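Local coordinates for protein CbsA (Xanthomonas oryzae pv. oryzae, PDB 5XYH) that probably cleaves beta-1,4-linked cellulose chains, releasing cellobiose, as an exo-acting cellobiosidase of glycoside hydrolase family 6 that takes part in plant cell-wall degradation, at residues Met192-Ser197 with Ser272-Val277; Gln255-Ser260 with Ser267-Ser272. One frame throughout, in Å; residues are numbered along the deposited sequence. Where two conformers were deposited one is given.

Overall arrangement
From the N terminus, the chain runs through parallel strands of the main sheet to strand 188-193, whose last two residues and following loop make up residues 192-197. Interaction 1 joins this segment to the start of helix 271-284 and so closes a 74-residue loop holding helix 206-218 and strand 229-232. Nested inside that loop lies interaction 2, where residues 255-260 meet residues 267-272 across only six residues. Both contacts use the helix start and share Ser272; the centres of interactions 1 and 2 lie about 14 Å apart. Interaction 2 packs a 3-10 turn against the loop leading into the helix, and interaction 1 ties the helix to the loop at the C-terminal end of strand 188-193.

Interaction 1 of 2, residues Met192-Ser197 with Ser272-Val277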
loop_
_atom_site.group_PDB
_atom_site.type_symbol
_atom_site.label_atom_id
_atom_site.label_comp_id
_atom_site.label_asym_id
_atom_site.label_seq_id
_atom_site.Cartn_x
_atom_site.Cartn_y
_atom_site.Cartn_z
ATOM N N MET A 192 7.541 6.635 4.122
ATOM C CA MET A 192 6.324 7.431 4.075
ATOM C C MET A 192 5.428 6.975 2.919
ATOM O O MET A 192 5.853 6.978 1.759
ATOM C CB MET A 192 6.689 8.906 3.897
ATOM C CG MET A 192 7.443 9.528 5.050
ATOM S SD MET A 192 6.443 9.608 6.527
ATOM C CE MET A 192 5.136 10.704 5.991
ATOM N N ASP A 193 4.182 6.611 3.223
ATOM C CA ASP A 193 3.223 6.303 2.172
ATOM C C ASP A 193 2.910 7.565 1.384
ATOM O O ASP A 193 2.658 8.622 1.969
ATOM C CB ASP A 193 1.931 5.737 2.751
ATOM C CG ASP A 193 0.936 5.355 1.663
ATOM O OD1 ASP A 193 1.018 4.205 1.177
ATOM O OD2 ASP A 193 0.104 6.211 1.272
ATOM N N ILE A 194 2.901 7.464 0.060
ATOM C CA ILE A 194 2.622 8.661 -0.731
ATOM C C ILE A 194 1.717 8.313 -1.914
ATOM O O ILE A 194 1.933 8.760 -3.048
ATOM C CB ILE A 194 3.947 9.359 -1.135
ATOM C CG1 ILE A 194 3.717 10.790 -1.651
ATOM C CG2 ILE A 194 4.798 8.517 -2.100
ATOM C CD1 ILE A 194 4.993 11.611 -1.657
ATOM N N GLY A 195 0.673 7.517 -1.642
ATOM C CA GLY A 195 -0.373 7.272 -2.619
ATOM C C GLY A 195 0.120 6.500 -3.834
ATOM O O GLY A 195 1.102 5.757 -3.773
ATOM N N HIS A 196 -0.567 6.692 -4.970
ATOM C CA HIS A 196 -0.297 5.844 -6.131
ATOM C C HIS A 196 -0.725 6.422 -7.478
ATOM O O HIS A 196 -0.209 6.011 -8.519
ATOM C CB HIS A 196 -1.025 4.516 -5.964
ATOM C CG HIS A 196 -2.494 4.631 -6.213
ATOM N ND1 HIS A 196 -3.063 4.370 -7.444
ATOM C CD2 HIS A 196 -3.503 5.042 -5.409
ATOM C CE1 HIS A 196 -4.367 4.582 -7.376
ATOM N NE2 HIS A 196 -4.659 4.993 -6.155
ATOM N N SER A 197 -1.720 7.311 -7.480
ATOM C CA SER A 197 -2.400 7.657 -8.728
ATOM C C SER A 197 -1.549 8.547 -9.623
ATOM O O SER A 197 -1.727 8.556 -10.848
ATOM C CB SER A 197 -3.705 8.372 -8.424
ATOM O OG SER A 197 -3.417 9.638 -7.862
ATOM N N SER A 272 6.406 2.922 -11.700
ATOM C CA SER A 272 7.807 3.246 -11.956
ATOM C C SER A 272 7.963 4.713 -12.329
ATOM O O SER A 272 8.811 5.418 -11.774
ATOM C CB SER A 272 8.367 2.345 -13.053
ATOM O OG SER A 272 8.502 1.017 -12.581
ATOM N N THR A 273 7.139 5.195 -13.263
ATOM C CA THR A 273 7.169 6.613 -13.608
ATOM C C THR A 273 6.838 7.484 -12.391
ATOM O O THR A 273 7.509 8.498 -12.141
ATOM C CB THR A 273 6.188 6.887 -14.760
ATOM O OG1 THR A 273 6.425 5.954 -15.828
ATOM C CG2 THR A 273 6.330 8.314 -15.287
ATOM N N TYR A 274 5.838 7.077 -11.600
ATOM C CA TYR A 274 5.426 7.852 -10.428
ATOM C C TYR A 274 6.575 8.006 -9.425
ATOM O O TYR A 274 6.843 9.113 -8.934
ATOM C CB TYR A 274 4.211 7.187 -9.773
ATOM C CG TYR A 274 3.598 7.959 -8.614
ATOM C CD1 TYR A 274 3.390 9.330 -8.699
ATOM C CD2 TYR A 274 3.220 7.310 -7.435
ATOM C CE1 TYR A 274 2.839 10.046 -7.638
ATOM C CE2 TYR A 274 2.647 8.012 -6.368
ATOM C CZ TYR A 274 2.463 9.380 -6.479
ATOM O OH TYR A 274 1.915 10.082 -5.444
ATOM N N ALA A 275 7.251 6.901 -9.095
ATOM C CA ALA A 275 8.325 6.960 -8.103
ATOM C C ALA A 275 9.463 7.871 -8.562
ATOM O O ALA A 275 10.058 8.592 -7.753
ATOM C CB ALA A 275 8.857 5.555 -7.815
ATOM N N GLU A 276 9.776 7.855 -9.861
ATOM C CA GLU A 276 10.865 8.688 -10.370
ATOM C C GLU A 276 10.489 10.163 -10.365
ATOM O O GLU A 276 11.308 11.022 -10.008
ATOM C CB GLU A 276 11.250 8.242 -11.778
ATOM C CG GLU A 276 12.391 9.042 -12.420
ATOM C CD GLU A 276 13.747 8.918 -11.686
ATOM O OE1 GLU A 276 13.940 7.988 -10.850
ATOM O OE2 GLU A 276 14.644 9.753 -11.984
ATOM N N VAL A 277 9.262 10.477 -10.761
ATOM C CA VAL A 277 8.790 11.855 -10.697
ATOM C C VAL A 277 8.890 12.389 -9.272
ATOM O O VAL A 277 9.366 13.510 -9.041
ATOM C CB VAL A 277 7.355 11.926 -11.252
ATOM C CG1 VAL A 277 6.623 13.130 -10.729
ATOM C CG2 VAL A 277 7.392 11.921 -12.781
#
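Tyr274 reaches from helix 271-284 to the loop that follows strand 188-193, and its hydroxyl gives its proton to the backbone carbonyl of Ile194. Tyr274 OH lies 2.7 Å from Ile194 O, almost in line with the C=O bond (167°). With CG anti to the backbone N (chi1 -175°), the ring extends from the helix toward the loop. Its edge meets Ile194 O and Gly195 O near the ring plane, the latter 3.8 Å from Tyr274 CE2, while His196 CA approaches obliquely, 3.7 Å from the same carbon. Tyrosine suits this place because its length carries a hydroxyl donor across to Ile194 O and its C-H edge can lie beside carbonyl oxygens. Gly195 adopts a positive phi of 66°, easily reached by glycine, and its N is held by Asp193 OD2 at 3.2 Å in an Asx turn; the N-H comes from above the carboxylate plane. The CB of His196 points away from residues 272-277, and its ND1 is hydrogen-bonded to Thr238 OG1. Ile194 packs on Phe230 and Thr232 of strand 229-232, Tyr213 of helix 206-218, and Leu278 and Phe282, so the contact joins the C-terminal end of strand 188-193 to helix 271-284.

Interaction 2 of 2, residues Gln255-Ser260 with Ser267-Ser272; sequences QPISSS and SVFDES
This is a small, largely apolar packing contact between a 3-10 turn and the loop leading into helix 271-284, its centre about 21 Å from the centre of the chain. The ring of Phe269 presents its edge to the turn. Ile257 CD1 lies 3.9 Å from Phe269 CE2 and Ser258 CA 3.8 Å from Phe269 CZ, both near the plane of the ring, and the isoleucine and phenylalanine side chains run at about a right angle to each other. Ile257 CB points past the loop, but with CG1 between the backbone N and the carbonyl carbon (chi1 57°) and the chain extended beyond it, the terminal CD1 comes back to the ring. A long branched side chain and a wide aromatic one thus meet by van der Waals contact alone. Ser258 is small enough to let the ring lie close to its backbone, and its CB also touches Ser267 OG at 3.8 Å.

The turn itself is held by its serines. Ser259 N and Ser259 OG both donate to Pro256 O, the hydroxyl at 2.7 Å and in the carbonyl plane. One residue on, Ser260 N and Ser260 OG share Ile257 O, but here Ser260 OG, at 2.8 Å, lies nearly in line with the C=O bond (174°). Each short side chain can fold back to a carbonyl three residues earlier, reinforcing the 3-10 bonds. Beyond Phe269, the Asp270 side chain caps a backbone N of the helix's first turn, and its OD1 is also hydrogen-bonded to Thr273 OG1.

Tyr263 stacks with the Phe269 ring, and Pro248 also touches that side chain. Strand 255-256 pairs with strand 251-252, so the turn continues from this hairpin and packs on the loop before helix 271-284, with Tyr319 and Val320 of helix 316-323 against Ile257.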
loop_
_atom_site.group_PDB
_atom_site.type_symbol
_atom_site.label_atom_id
_atom_site.label_comp_id
_atom_site.label_asym_id
_atom_site.label_seq_id
_atom_site.Cartn_x
_atom_site.Cartn_y
_atom_site.Cartn_z
ATOM N N GLN A 255 -4.290 14.535 -30.434
ATOM C CA GLN A 255 -4.384 14.640 -28.984
ATOM C C GLN A 255 -3.452 13.631 -28.329
ATOM O O GLN A 255 -3.286 12.514 -28.841
ATOM C CB GLN A 255 -5.817 14.397 -28.482
ATOM C CG GLN A 255 -6.867 15.374 -29.014
ATOM C CD GLN A 255 -6.634 16.803 -28.569
ATOM O OE1 GLN A 255 -6.117 17.060 -27.476
ATOM N NE2 GLN A 255 -7.019 17.751 -29.423
ATOM N N PRO A 256 -2.841 13.989 -27.198
ATOM C CA PRO A 256 -1.941 13.051 -26.514
ATOM C C PRO A 256 -2.731 11.944 -25.842
ATOM O O PRO A 256 -3.825 12.169 -25.325
ATOM C CB PRO A 256 -1.239 13.931 -25.477
ATOM C CG PRO A 256 -2.243 14.982 -25.156
ATOM C CD PRO A 256 -2.967 15.262 -26.465
ATOM N N ILE A 257 -2.150 10.741 -25.822
ATOM C CA ILE A 257 -2.867 9.614 -25.240
ATOM C C ILE A 257 -3.107 9.816 -23.754
ATOM O O ILE A 257 -4.005 9.186 -23.188
ATOM C CB ILE A 257 -2.138 8.287 -25.501
ATOM C CG1 ILE A 257 -0.707 8.325 -24.951
ATOM C CG2 ILE A 257 -2.183 7.950 -26.999
ATOM C CD1 ILE A 257 -0.073 6.952 -24.891
ATOM N N SER A 258 -2.326 10.690 -23.104
ATOM C CA SER A 258 -2.586 11.039 -21.712
ATOM C C SER A 258 -3.964 11.655 -21.527
ATOM O O SER A 258 -4.494 11.639 -20.410
ATOM C CB SER A 258 -1.525 12.014 -21.212
ATOM O OG SER A 258 -1.592 13.215 -21.968
ATOM N N SER A 259 -4.553 12.198 -22.594
ATOM C CA SER A 259 -5.869 12.814 -22.534
ATOM C C SER A 259 -6.993 11.824 -22.791
ATOM O O SER A 259 -8.158 12.236 -22.861
ATOM C CB SER A 259 -5.967 13.958 -23.542
ATOM O OG SER A 259 -6.148 13.445 -24.855
ATOM N N SER A 260 -6.680 10.539 -22.941
ATOM C CA SER A 260 -7.729 9.533 -23.046
ATOM C C SER A 260 -8.622 9.569 -21.811
ATOM O O SER A 260 -8.242 10.079 -20.748
ATOM C CB SER A 260 -7.123 8.137 -23.183
ATOM O OG SER A 260 -6.262 7.893 -22.078
ATOM N N SER A 267 -0.429 12.304 -16.864
ATOM C CA SER A 267 0.660 11.694 -17.620
ATOM C C SER A 267 1.414 10.599 -16.869
ATOM O O SER A 267 2.401 10.083 -17.405
ATOM C CB SER A 267 1.665 12.765 -18.059
ATOM O OG SER A 267 1.041 13.662 -18.947
ATOM N N VAL A 268 1.002 10.236 -15.660
ATOM C CA VAL A 268 1.670 9.193 -14.886
ATOM C C VAL A 268 0.820 7.932 -14.988
ATOM O O VAL A 268 -0.244 7.842 -14.367
ATOM C CB VAL A 268 1.892 9.628 -13.431
ATOM C CG1 VAL A 268 2.597 8.535 -12.655
ATOM C CG2 VAL A 268 2.746 10.910 -13.395
ATOM N N PHE A 269 1.303 6.961 -15.770
ATOM C CA PHE A 269 0.575 5.755 -16.140
ATOM C C PHE A 269 0.911 4.560 -15.267
ATOM O O PHE A 269 0.123 3.604 -15.227
ATOM C CB PHE A 269 0.888 5.352 -17.590
ATOM C CG PHE A 269 0.382 6.313 -18.633
ATOM C CD1 PHE A 269 -0.338 7.445 -18.281
ATOM C CD2 PHE A 269 0.634 6.067 -19.979
ATOM C CE1 PHE A 269 -0.789 8.321 -19.257
ATOM C CE2 PHE A 269 0.186 6.928 -20.958
ATOM C CZ PHE A 269 -0.530 8.061 -20.599
ATOM N N ASP A 270 2.064 4.571 -14.600
ATOM C CA ASP A 270 2.507 3.408 -13.845
ATOM C C ASP A 270 3.324 3.858 -12.632
ATOM O O ASP A 270 3.670 5.041 -12.478
ATOM C CB ASP A 270 3.292 2.427 -14.736
ATOM C CG ASP A 270 4.496 3.074 -15.441
ATOM O OD1 ASP A 270 5.288 3.784 -14.786
ATOM O OD2 ASP A 270 4.664 2.843 -16.655
ATOM N N GLU A 271 3.622 2.890 -11.759
ATOM C CA GLU A 271 4.287 3.205 -10.499
ATOM C C GLU A 271 5.769 3.502 -10.680
ATOM O O GLU A 271 6.345 4.254 -9.885
ATOM C CB GLU A 271 4.081 2.062 -9.501
ATOM C CG GLU A 271 2.591 1.926 -9.099
ATOM C CD GLU A 271 2.035 3.223 -8.540
ATOM O OE1 GLU A 271 2.432 3.609 -7.414
ATOM O OE2 GLU A 271 1.194 3.857 -9.216
ATOM N N SER A 272 6.406 2.922 -11.700
ATOM C CA SER A 272 7.807 3.246 -11.956
ATOM C C SER A 272 7.963 4.713 -12.329
ATOM O O SER A 272 8.811 5.418 -11.774
ATOM C CB SER A 272 8.367 2.345 -13.053
ATOM O OG SER A 272 8.502 1.017 -12.581
#